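Local coordinates for protein UDP-N-acetylglucosamine 3-dehydrogenase (PDB 7BVJ) that catalyses the NAD(+)-dependent oxidation of the glucosamine 3-position of UDP-N-acetylglucosamine to a ketone, a step in making the diamino sugar of lipid A, at residues Q127-A132 against M222-Q227; I163-L168 against V233-N238; L171-E176 against N203-N208. One frame throughout, in Å; residues are numbered along the deposited sequence.

Contact 1: residues Q127-A132 against M222-Q227; sequences QYLRQA and MRIFWQ. With F8U ((2R,3R)-2,3-bis(oxidanyl)butane-1,4-disulfonic acid), chain F.
L129 and I224 meet tip to tip where helix 124-132 lies on the mixed sheet of the C-terminal alpha/beta domain characteristic of the Gfo/Idh/MocA family. The helix and strand 219-225 stand well apart, the closest pair of CA atoms, those of L129 and I224, being 10.3 Å from each other, and side chains bridge the gap. On the strand side I224 has CG1 opposite its carbonyl carbon (chi1 -48°), which carries CD1 out toward the helix. There it meets L129 CD1 at 4.2 Å. The other methyl of the leucine, CD2, approaches W226 CH2 at 4.2 Å, obliquely to the indole, so one forked side chain touches two residues of the second segment. I224 CG2 is turned to the indole as well and lies 3.3 Å above the ring plane, displaced toward the rim. The indole is fixed from outside the pair of segments: its NE1 is hydrogen-bonded to G135 O, and F134 meets the ring edge-to-face. With no polar bond between the segments and 90 Å² buried in total, the join is a light apolar one.

R223, next along the strand, points to the other side of the sheet, where it lines the site of the bound disulfonic acid together with Y230 and S232. Its guanidinium forms a salt bridge with E143 through NH2. The ligand lies against one guanidinium face, C01 sitting 3.6 Å above the plane toward the rim, while R223 CD comes within 3.2 Å of the sulfonate oxygen O13.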
loop_
_atom_site.group_PDB
_atom_site.type_symbol
_atom_site.label_atom_id
_atom_site.label_comp_id
_atom_site.label_asym_id
_atom_site.label_seq_id
_atom_site.Cartn_x
_atom_site.Cartn_y
_atom_site.Cartn_z
ATOM N N GLN A 127 -9.631 8.377 3.916
ATOM C CA GLN A 127 -9.577 9.102 5.179
ATOM C C GLN A 127 -10.939 9.685 5.513
ATOM O O GLN A 127 -11.396 9.598 6.658
ATOM C CB GLN A 127 -8.513 10.203 5.116
ATOM C CG GLN A 127 -8.381 11.042 6.396
ATOM C CD GLN A 127 -6.953 11.538 6.631
ATOM O OE1 GLN A 127 -5.977 10.834 6.331
ATOM N NE2 GLN A 127 -6.824 12.756 7.164
ATOM N N TYR A 128 -11.616 10.250 4.509
ATOM C CA TYR A 128 -12.942 10.803 4.740
ATOM C C TYR A 128 -13.923 9.725 5.180
ATOM O O TYR A 128 -14.733 9.944 6.094
ATOM C CB TYR A 128 -13.448 11.501 3.478
ATOM C CG TYR A 128 -14.816 12.131 3.676
ATOM C CD1 TYR A 128 -15.976 11.406 3.435
ATOM C CD2 TYR A 128 -14.942 13.441 4.112
ATOM C CE1 TYR A 128 -17.212 11.962 3.619
ATOM C CE2 TYR A 128 -16.179 14.006 4.296
ATOM C CZ TYR A 128 -17.308 13.261 4.049
ATOM O OH TYR A 128 -18.543 13.821 4.224
ATOM N N LEU A 129 -13.884 8.561 4.527
ATOM C CA LEU A 129 -14.847 7.511 4.851
ATOM C C LEU A 129 -14.562 6.912 6.221
ATOM O O LEU A 129 -15.488 6.538 6.951
ATOM C CB LEU A 129 -14.833 6.424 3.769
ATOM C CG LEU A 129 -15.502 6.813 2.455
ATOM C CD1 LEU A 129 -15.138 5.830 1.380
ATOM C CD2 LEU A 129 -17.016 6.909 2.665
ATOM N N ARG A 130 -13.287 6.813 6.591
ATOM C CA ARG A 130 -12.972 6.366 7.940
ATOM C C ARG A 130 -13.462 7.383 8.970
ATOM O O ARG A 130 -14.013 7.000 10.007
ATOM C CB ARG A 130 -11.464 6.100 8.082
ATOM C CG ARG A 130 -10.961 4.858 7.280
ATOM C CD ARG A 130 -9.582 4.376 7.756
ATOM N NE ARG A 130 -9.642 3.604 8.997
ATOM C CZ ARG A 130 -8.640 3.488 9.865
ATOM N NH1 ARG A 130 -7.486 4.098 9.631
ATOM N NH2 ARG A 130 -8.789 2.760 10.970
ATOM N N GLN A 131 -13.302 8.684 8.688
ATOM C CA GLN A 131 -13.760 9.685 9.646
ATOM C C GLN A 131 -15.280 9.796 9.700
ATOM O O GLN A 131 -15.813 10.306 10.691
ATOM C CB GLN A 131 -13.151 11.045 9.328
ATOM C CG GLN A 131 -11.735 11.204 9.872
ATOM C CD GLN A 131 -11.690 11.465 11.379
ATOM O OE1 GLN A 131 -12.627 11.131 12.122
ATOM N NE2 GLN A 131 -10.593 12.075 11.836
ATOM N N ALA A 132 -15.990 9.318 8.672
ATOM C CA ALA A 132 -17.450 9.299 8.724
ATOM C C ALA A 132 -18.009 8.221 9.649
ATOM O O ALA A 132 -19.191 8.293 9.996
ATOM C CB ALA A 132 -18.034 9.126 7.321
ATOM N N MET A 222 -13.654 1.931 -6.587
ATOM C CA MET A 222 -14.192 1.068 -5.536
ATOM C C MET A 222 -15.601 1.512 -5.182
ATOM O O MET A 222 -15.819 2.665 -4.792
ATOM C CB MET A 222 -13.327 1.076 -4.273
ATOM C CG MET A 222 -13.858 0.136 -3.168
ATOM S SD MET A 222 -12.822 0.099 -1.681
ATOM C CE MET A 222 -11.548 -1.025 -2.212
ATOM N N ARG A 223 -16.550 0.596 -5.294
ATOM C CA ARG A 223 -17.885 0.795 -4.769
ATOM C C ARG A 223 -18.022 0.025 -3.457
ATOM O O ARG A 223 -17.489 -1.082 -3.304
ATOM C CB ARG A 223 -18.927 0.365 -5.806
ATOM C CG ARG A 223 -18.961 1.337 -6.988
ATOM C CD ARG A 223 -19.732 0.810 -8.198
ATOM N NE ARG A 223 -19.157 -0.419 -8.752
ATOM C CZ ARG A 223 -18.088 -0.473 -9.552
ATOM N NH1 ARG A 223 -17.440 0.628 -9.918
ATOM N NH2 ARG A 223 -17.664 -1.642 -9.983
ATOM N N ILE A 224 -18.683 0.653 -2.487
ATOM C CA ILE A 224 -18.765 0.160 -1.122
ATOM C C ILE A 224 -20.221 0.234 -0.678
ATOM O O ILE A 224 -20.869 1.276 -0.834
ATOM C CB ILE A 224 -17.860 0.976 -0.187
ATOM C CG1 ILE A 224 -16.451 1.130 -0.790
ATOM C CG2 ILE A 224 -17.830 0.354 1.174
ATOM C CD1 ILE A 224 -15.485 1.875 0.103
ATOM N N PHE A 225 -20.733 -0.866 -0.132
ATOM C CA PHE A 225 -22.133 -0.998 0.247
ATOM C C PHE A 225 -22.236 -1.289 1.738
ATOM O O PHE A 225 -21.718 -2.309 2.223
ATOM C CB PHE A 225 -22.822 -2.115 -0.547
ATOM C CG PHE A 225 -22.806 -1.922 -2.042
ATOM C CD1 PHE A 225 -23.945 -1.495 -2.714
ATOM C CD2 PHE A 225 -21.659 -2.200 -2.785
ATOM C CE1 PHE A 225 -23.924 -1.325 -4.099
ATOM C CE2 PHE A 225 -21.640 -2.034 -4.165
ATOM C CZ PHE A 225 -22.774 -1.594 -4.817
ATOM N N TRP A 226 -22.910 -0.390 2.453
ATOM C CA TRP A 226 -23.412 -0.612 3.798
ATOM C C TRP A 226 -24.911 -0.853 3.711
ATOM O O TRP A 226 -25.521 -0.751 2.645
ATOM C CB TRP A 226 -23.119 0.581 4.713
ATOM C CG TRP A 226 -21.666 0.875 4.957
ATOM C CD1 TRP A 226 -20.919 0.481 6.034
ATOM C CD2 TRP A 226 -20.793 1.653 4.131
ATOM N NE1 TRP A 226 -19.639 0.948 5.917
ATOM C CE2 TRP A 226 -19.533 1.676 4.760
ATOM C CE3 TRP A 226 -20.951 2.319 2.908
ATOM C CZ2 TRP A 226 -18.436 2.348 4.216
ATOM C CZ3 TRP A 226 -19.877 2.983 2.376
ATOM C CH2 TRP A 226 -18.627 3.007 3.033
ATOM N N GLN A 227 -25.519 -1.156 4.859
ATOM C CA GLN A 227 -26.959 -1.393 4.895
ATOM C C GLN A 227 -27.765 -0.163 4.493
ATOM O O GLN A 227 -28.903 -0.300 4.032
ATOM C CB GLN A 227 -27.365 -1.843 6.296
ATOM C CG GLN A 227 -28.655 -2.612 6.350
ATOM C CD GLN A 227 -28.586 -3.756 7.333
ATOM O OE1 GLN A 227 -27.499 -4.147 7.775
ATOM N NE2 GLN A 227 -29.743 -4.309 7.680
HETATM C C01 F8U F . -21.149 0.230 -11.758
HETATM C C02 F8U F . -21.179 1.399 -12.751
HETATM C C03 F8U F . -20.881 2.811 -12.248
HETATM C C04 F8U F . -21.073 3.086 -10.768
HETATM O O06 F8U F . -20.842 5.845 -11.371
HETATM O O07 F8U F . -21.706 5.330 -9.315
HETATM O O08 F8U F . -19.346 4.939 -9.889
HETATM O O09 F8U F . -21.732 3.666 -12.918
HETATM O O10 F8U F . -20.197 1.183 -13.707
HETATM O O12 F8U F . -23.654 -0.928 -11.203
HETATM O O13 F8U F . -22.448 -0.386 -9.354
HETATM O O14 F8U F . -23.253 1.487 -10.730
HETATM S S05 F8U F . -20.726 4.820 -10.305
HETATM S S11 F8U F . -22.674 0.102 -10.758
#

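Contact 2: residues I163-L168 against V233-N238; sequences IHDLDL and VDFLNN
A single aromatic ring, that of F235, makes every contact between these segments, meeting a leucine methyl and a carboxylate of the same helix. L168 and F235 arrive from opposite directions, and L168 CD1 stops 3.6 Å from F235 CZ, oblique to the ring. D165 OD1 is more distant, 4.3 Å from F235 CE1, and also oblique; this buried carboxylate has its charge partner elsewhere, in a salt bridge with R144. One face of the phenyl ring is covered from within its own segment, by V233 CG1, 3.7 Å above the plane and over the ring centre. H123 meets the ring edge-to-face, and its NE2 is hydrogen-bonded to F235 O, so both ring and backbone are tied to the same histidine.

Beyond strand 229-234 the chain turns on D234: N237 N donates to D234 OD1 at 3.1 Å with a nearly straight N-H...O angle of 175°, yet arrives from above the carboxylate plane, 70° out of it. That bond is an Asx motif at the strand end. The contact thus joins helix 157-173 to the turn between strands 229-234 and 239-245, at the border of the helix-on-sheet packing of the Gfo/Idh/MocA C-terminal domain.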
loop_
_atom_site.group_PDB
_atom_site.type_symbol
_atom_site.label_atom_id
_atom_site.label_comp_id
_atom_site.label_asym_id
_atom_site.label_seq_id
_atom_site.Cartn_x
_atom_site.Cartn_y
_atom_site.Cartn_z
ATOM N N ILE A 163 -3.398 -6.053 -3.978
ATOM C CA ILE A 163 -3.094 -5.968 -2.555
ATOM C C ILE A 163 -3.571 -4.650 -1.963
ATOM O O ILE A 163 -3.885 -4.587 -0.769
ATOM C CB ILE A 163 -1.585 -6.176 -2.339
ATOM C CG1 ILE A 163 -1.285 -6.471 -0.870
ATOM C CG2 ILE A 163 -0.820 -4.960 -2.819
ATOM C CD1 ILE A 163 0.035 -7.119 -0.646
ATOM N N HIS A 164 -3.682 -3.597 -2.785
ATOM C CA HIS A 164 -4.241 -2.326 -2.309
ATOM C C HIS A 164 -5.656 -2.506 -1.794
ATOM O O HIS A 164 -5.988 -2.108 -0.665
ATOM C CB HIS A 164 -4.250 -1.288 -3.431
ATOM C CG HIS A 164 -2.889 -0.792 -3.810
ATOM N ND1 HIS A 164 -2.027 -0.221 -2.898
ATOM C CD2 HIS A 164 -2.239 -0.786 -4.999
ATOM C CE1 HIS A 164 -0.909 0.124 -3.510
ATOM N NE2 HIS A 164 -1.009 -0.211 -4.783
ATOM N N ASP A 165 -6.515 -3.095 -2.623
ATOM C CA ASP A 165 -7.914 -3.224 -2.256
ATOM C C ASP A 165 -8.139 -4.368 -1.282
ATOM O O ASP A 165 -9.039 -4.282 -0.442
ATOM C CB ASP A 165 -8.747 -3.372 -3.522
ATOM C CG ASP A 165 -8.496 -2.228 -4.491
ATOM O OD1 ASP A 165 -8.621 -1.067 -4.052
ATOM O OD2 ASP A 165 -8.128 -2.485 -5.662
ATOM N N LEU A 166 -7.311 -5.410 -1.329
ATOM C CA LEU A 166 -7.329 -6.380 -0.240
ATOM C C LEU A 166 -7.060 -5.698 1.099
ATOM O O LEU A 166 -7.773 -5.943 2.085
ATOM C CB LEU A 166 -6.317 -7.492 -0.510
ATOM C CG LEU A 166 -6.707 -8.443 -1.660
ATOM C CD1 LEU A 166 -5.500 -9.245 -2.204
ATOM C CD2 LEU A 166 -7.841 -9.396 -1.238
ATOM N N ASP A 167 -6.058 -4.809 1.146
ATOM C CA ASP A 167 -5.736 -4.129 2.393
ATOM C C ASP A 167 -6.874 -3.216 2.831
ATOM O O ASP A 167 -7.236 -3.195 4.011
ATOM C CB ASP A 167 -4.443 -3.334 2.234
ATOM C CG ASP A 167 -4.109 -2.522 3.473
ATOM O OD1 ASP A 167 -4.051 -3.117 4.579
ATOM O OD2 ASP A 167 -3.921 -1.288 3.335
ATOM N N LEU A 168 -7.421 -2.437 1.894
ATOM C CA LEU A 168 -8.548 -1.569 2.199
ATOM C C LEU A 168 -9.710 -2.369 2.766
ATOM O O LEU A 168 -10.353 -1.950 3.732
ATOM C CB LEU A 168 -8.992 -0.819 0.944
ATOM C CG LEU A 168 -8.052 0.295 0.484
ATOM C CD1 LEU A 168 -8.500 0.908 -0.855
ATOM C CD2 LEU A 168 -7.912 1.361 1.590
ATOM N N VAL A 233 -15.994 5.497 -5.178
ATOM C CA VAL A 233 -14.711 6.174 -5.097
ATOM C C VAL A 233 -13.997 5.985 -6.428
ATOM O O VAL A 233 -13.775 4.845 -6.865
ATOM C CB VAL A 233 -13.852 5.626 -3.949
ATOM C CG1 VAL A 233 -12.496 6.343 -3.906
ATOM C CG2 VAL A 233 -14.561 5.767 -2.628
ATOM N N ASP A 234 -13.637 7.100 -7.065
ATOM C CA ASP A 234 -12.694 7.127 -8.179
ATOM C C ASP A 234 -11.364 7.597 -7.601
ATOM O O ASP A 234 -11.156 8.799 -7.385
ATOM C CB ASP A 234 -13.167 8.057 -9.284
ATOM C CG ASP A 234 -12.384 7.884 -10.579
ATOM O OD1 ASP A 234 -11.170 7.501 -10.572
ATOM O OD2 ASP A 234 -13.008 8.154 -11.622
ATOM N N PHE A 235 -10.490 6.629 -7.319
ATOM C CA PHE A 235 -9.172 6.918 -6.772
ATOM C C PHE A 235 -8.358 7.787 -7.724
ATOM O O PHE A 235 -7.678 8.728 -7.294
ATOM C CB PHE A 235 -8.433 5.608 -6.494
ATOM C CG PHE A 235 -8.919 4.881 -5.267
ATOM C CD1 PHE A 235 -9.562 3.656 -5.378
ATOM C CD2 PHE A 235 -8.720 5.417 -4.007
ATOM C CE1 PHE A 235 -10.016 2.976 -4.243
ATOM C CE2 PHE A 235 -9.166 4.752 -2.861
ATOM C CZ PHE A 235 -9.813 3.527 -2.981
ATOM N N LEU A 236 -8.412 7.481 -9.022
ATOM C CA LEU A 236 -7.601 8.202 -9.998
ATOM C C LEU A 236 -8.008 9.665 -10.070
ATOM O O LEU A 236 -7.171 10.567 -9.935
ATOM C CB LEU A 236 -7.733 7.540 -11.372
ATOM C CG LEU A 236 -6.433 7.233 -12.102
ATOM C CD1 LEU A 236 -5.434 6.589 -11.153
ATOM C CD2 LEU A 236 -6.719 6.326 -13.284
ATOM N N ASN A 237 -9.300 9.917 -10.262
ATOM C CA ASN A 237 -9.803 11.273 -10.397
ATOM C C ASN A 237 -10.093 11.935 -9.060
ATOM O O ASN A 237 -10.496 13.100 -9.047
ATOM C CB ASN A 237 -11.040 11.260 -11.291
ATOM C CG ASN A 237 -10.725 10.730 -12.683
ATOM O OD1 ASN A 237 -9.570 10.744 -13.110
ATOM N ND2 ASN A 237 -11.740 10.251 -13.389
ATOM N N ASN A 238 -9.864 11.227 -7.951
ATOM C CA ASN A 238 -10.008 11.743 -6.589
ATOM C C ASN A 238 -11.428 12.251 -6.310
ATOM O O ASN A 238 -11.624 13.344 -5.764
ATOM C CB ASN A 238 -8.963 12.833 -6.306
ATOM C CG ASN A 238 -8.706 13.038 -4.810
ATOM O OD1 ASN A 238 -8.379 12.097 -4.085
ATOM N ND2 ASN A 238 -8.846 14.277 -4.350
#

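Contact 3: residues L171-E176 against N203-N208; sequences LLTGAE and NGTVAN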
loop_
_atom_site.group_PDB
_atom_site.type_symbol
_atom_site.label_atom_id
_atom_site.label_comp_id
_atom_site.label_asym_id
_atom_site.label_seq_id
_atom_site.Cartn_x
_atom_site.Cartn_y
_atom_site.Cartn_z
ATOM N N LEU A 171 -9.022 -3.377 6.297
ATOM C CA LEU A 171 -9.015 -2.236 7.207
ATOM C C LEU A 171 -10.425 -1.719 7.471
ATOM O O LEU A 171 -10.814 -1.513 8.622
ATOM C CB LEU A 171 -8.140 -1.116 6.641
ATOM C CG LEU A 171 -8.005 0.137 7.505
ATOM C CD1 LEU A 171 -7.089 -0.151 8.660
ATOM C CD2 LEU A 171 -7.492 1.292 6.683
ATOM N N LEU A 172 -11.198 -1.497 6.415
ATOM C CA LEU A 172 -12.555 -0.999 6.579
ATOM C C LEU A 172 -13.427 -1.985 7.332
ATOM O O LEU A 172 -14.310 -1.564 8.089
ATOM C CB LEU A 172 -13.173 -0.688 5.219
ATOM C CG LEU A 172 -12.392 0.370 4.450
ATOM C CD1 LEU A 172 -13.078 0.681 3.139
ATOM C CD2 LEU A 172 -12.235 1.628 5.297
ATOM N N THR A 173 -13.196 -3.291 7.159
ATOM C CA THR A 173 -14.026 -4.257 7.869
ATOM C C THR A 173 -13.496 -4.621 9.247
ATOM O O THR A 173 -14.286 -4.916 10.153
ATOM C CB THR A 173 -14.178 -5.541 7.050
ATOM O OG1 THR A 173 -12.872 -6.058 6.733
ATOM C CG2 THR A 173 -14.988 -5.268 5.759
ATOM N N GLY A 174 -12.180 -4.635 9.432
ATOM C CA GLY A 174 -11.658 -5.163 10.678
ATOM C C GLY A 174 -11.863 -6.651 10.849
ATOM O O GLY A 174 -11.752 -7.160 11.964
ATOM N N ALA A 175 -12.130 -7.372 9.765
ATOM C CA ALA A 175 -12.441 -8.791 9.815
ATOM C C ALA A 175 -11.327 -9.600 9.158
ATOM O O ALA A 175 -10.390 -9.052 8.566
ATOM C CB ALA A 175 -13.794 -9.055 9.146
ATOM N N GLU A 176 -11.425 -10.927 9.289
ATOM C CA GLU A 176 -10.466 -11.871 8.737
ATOM C C GLU A 176 -11.114 -12.754 7.674
ATOM O O GLU A 176 -12.277 -13.145 7.819
ATOM C CB GLU A 176 -9.870 -12.768 9.835
ATOM C CG GLU A 176 -8.920 -12.056 10.779
ATOM C CD GLU A 176 -9.655 -11.363 11.921
ATOM O OE1 GLU A 176 -10.682 -11.903 12.397
ATOM O OE2 GLU A 176 -9.215 -10.269 12.335
ATOM N N ASN A 203 -16.960 -11.653 9.373
ATOM C CA ASN A 203 -18.140 -10.893 9.763
ATOM C C ASN A 203 -19.233 -10.970 8.709
ATOM O O ASN A 203 -20.193 -10.198 8.772
ATOM C CB ASN A 203 -17.773 -9.430 10.015
ATOM C CG ASN A 203 -17.392 -8.716 8.736
ATOM O OD1 ASN A 203 -17.033 -9.369 7.753
ATOM N ND2 ASN A 203 -17.477 -7.380 8.731
ATOM N N GLY A 204 -19.072 -11.846 7.707
ATOM C CA GLY A 204 -19.972 -11.955 6.578
ATOM C C GLY A 204 -19.751 -10.989 5.424
ATOM O O GLY A 204 -20.485 -11.080 4.432
ATOM N N THR A 205 -18.801 -10.050 5.523
ATOM C CA THR A 205 -18.512 -9.153 4.400
ATOM C C THR A 205 -17.935 -9.917 3.212
ATOM O O THR A 205 -17.152 -10.852 3.376
ATOM C CB THR A 205 -17.514 -8.055 4.794
ATOM O OG1 THR A 205 -17.988 -7.328 5.929
ATOM C CG2 THR A 205 -17.322 -7.071 3.636
ATOM N N VAL A 206 -18.321 -9.505 2.007
ATOM C CA VAL A 206 -17.822 -10.080 0.762
ATOM C C VAL A 206 -17.076 -8.986 0.011
ATOM O O VAL A 206 -17.571 -7.862 -0.105
ATOM C CB VAL A 206 -18.966 -10.662 -0.099
ATOM C CG1 VAL A 206 -18.478 -11.012 -1.536
ATOM C CG2 VAL A 206 -19.576 -11.890 0.570
ATOM N N ALA A 207 -15.885 -9.316 -0.483
ATOM C CA ALA A 207 -15.080 -8.426 -1.315
ATOM C C ALA A 207 -14.888 -9.060 -2.682
ATOM O O ALA A 207 -14.468 -10.211 -2.776
ATOM C CB ALA A 207 -13.708 -8.147 -0.686
ATOM N N ASN A 208 -15.156 -8.294 -3.737
ATOM C CA ASN A 208 -15.125 -8.759 -5.121
ATOM C C ASN A 208 -14.143 -7.846 -5.852
ATOM O O ASN A 208 -14.529 -6.768 -6.315
ATOM C CB ASN A 208 -16.573 -8.722 -5.729
ATOM C CG ASN A 208 -16.588 -8.869 -7.234
ATOM O OD1 ASN A 208 -15.615 -9.330 -7.842
ATOM N ND2 ASN A 208 -17.697 -8.479 -7.850
#
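An Asx turn at N203, in the connection leading from strand 194-201 into strand 206-215, packs against the C-terminal end of helix 157-173. N203 OD1 accepts the amide of T205 at 2.9 Å with an N-H...O angle of 164°, the donor standing 55° out of the carbonyl plane. Its other amide atom, ND2, makes a weak bond to T205 OG1, an oxygen that is also hydrogen-bonded to P137 O. Held firmly through OD1 and only weakly through ND2, the carboxamide faces the helix end: A175 CB sits 3.5 Å from N203 OD1 and about as close to CG, while T173 CB lies 4.1 Å from ND2. With CG lodged between the backbone N and the carbonyl carbon (chi1 69°), the side chain of N203 bends back so that OD1 reaches the T205 amide. Replacing N203 with an alanine would probably leave the T205 amide without its side-chain acceptor and open a gap beside the A175 methyl.

The second meeting point is between two threonines, whose side chains cross obliquely. T173 CG2 touches T205 CG2 at 3.6 Å, whereas T173 OG1 turns back to its own helix and is hydrogen-bonded to T169 O. It also receives a weak bond from A175 N. Between them G174 leaves the helical conformation with a positive phi, and the chain departs toward strand 177-185. No hydrogen bond crosses between the segments; van der Waals contact joins a helix terminus to an Asx turn at the start of a sheet strand, within the alpha/beta C-terminal domain of a Gfo/Idh/MocA oxidoreductase.

Overall arrangement
All three contacts set helices against the mixed sheet or the turns at its strand ends in the C-terminal domain. Contacts 2 and 3 share helix 157-173, while contact 1 uses helix 124-132. The centres of contacts 1 and 2, and of 1 and 3, are 12 Å apart; those of 2 and 3 are 15 Å apart. Along the chain contact 3 is nested inside the loops closed by the other two, whose segments alternate. M222 links contacts 1 and 2: its O lies 2.9 Å from V233 N, a probable hydrogen bond between neighbouring strands, and its CE packs on D165 and L168. R130 against L171 and L172 joins contacts 1 and 3, so the two helices pack on each other as well as on the sheet, apart from the NAD-binding Rossmann domain.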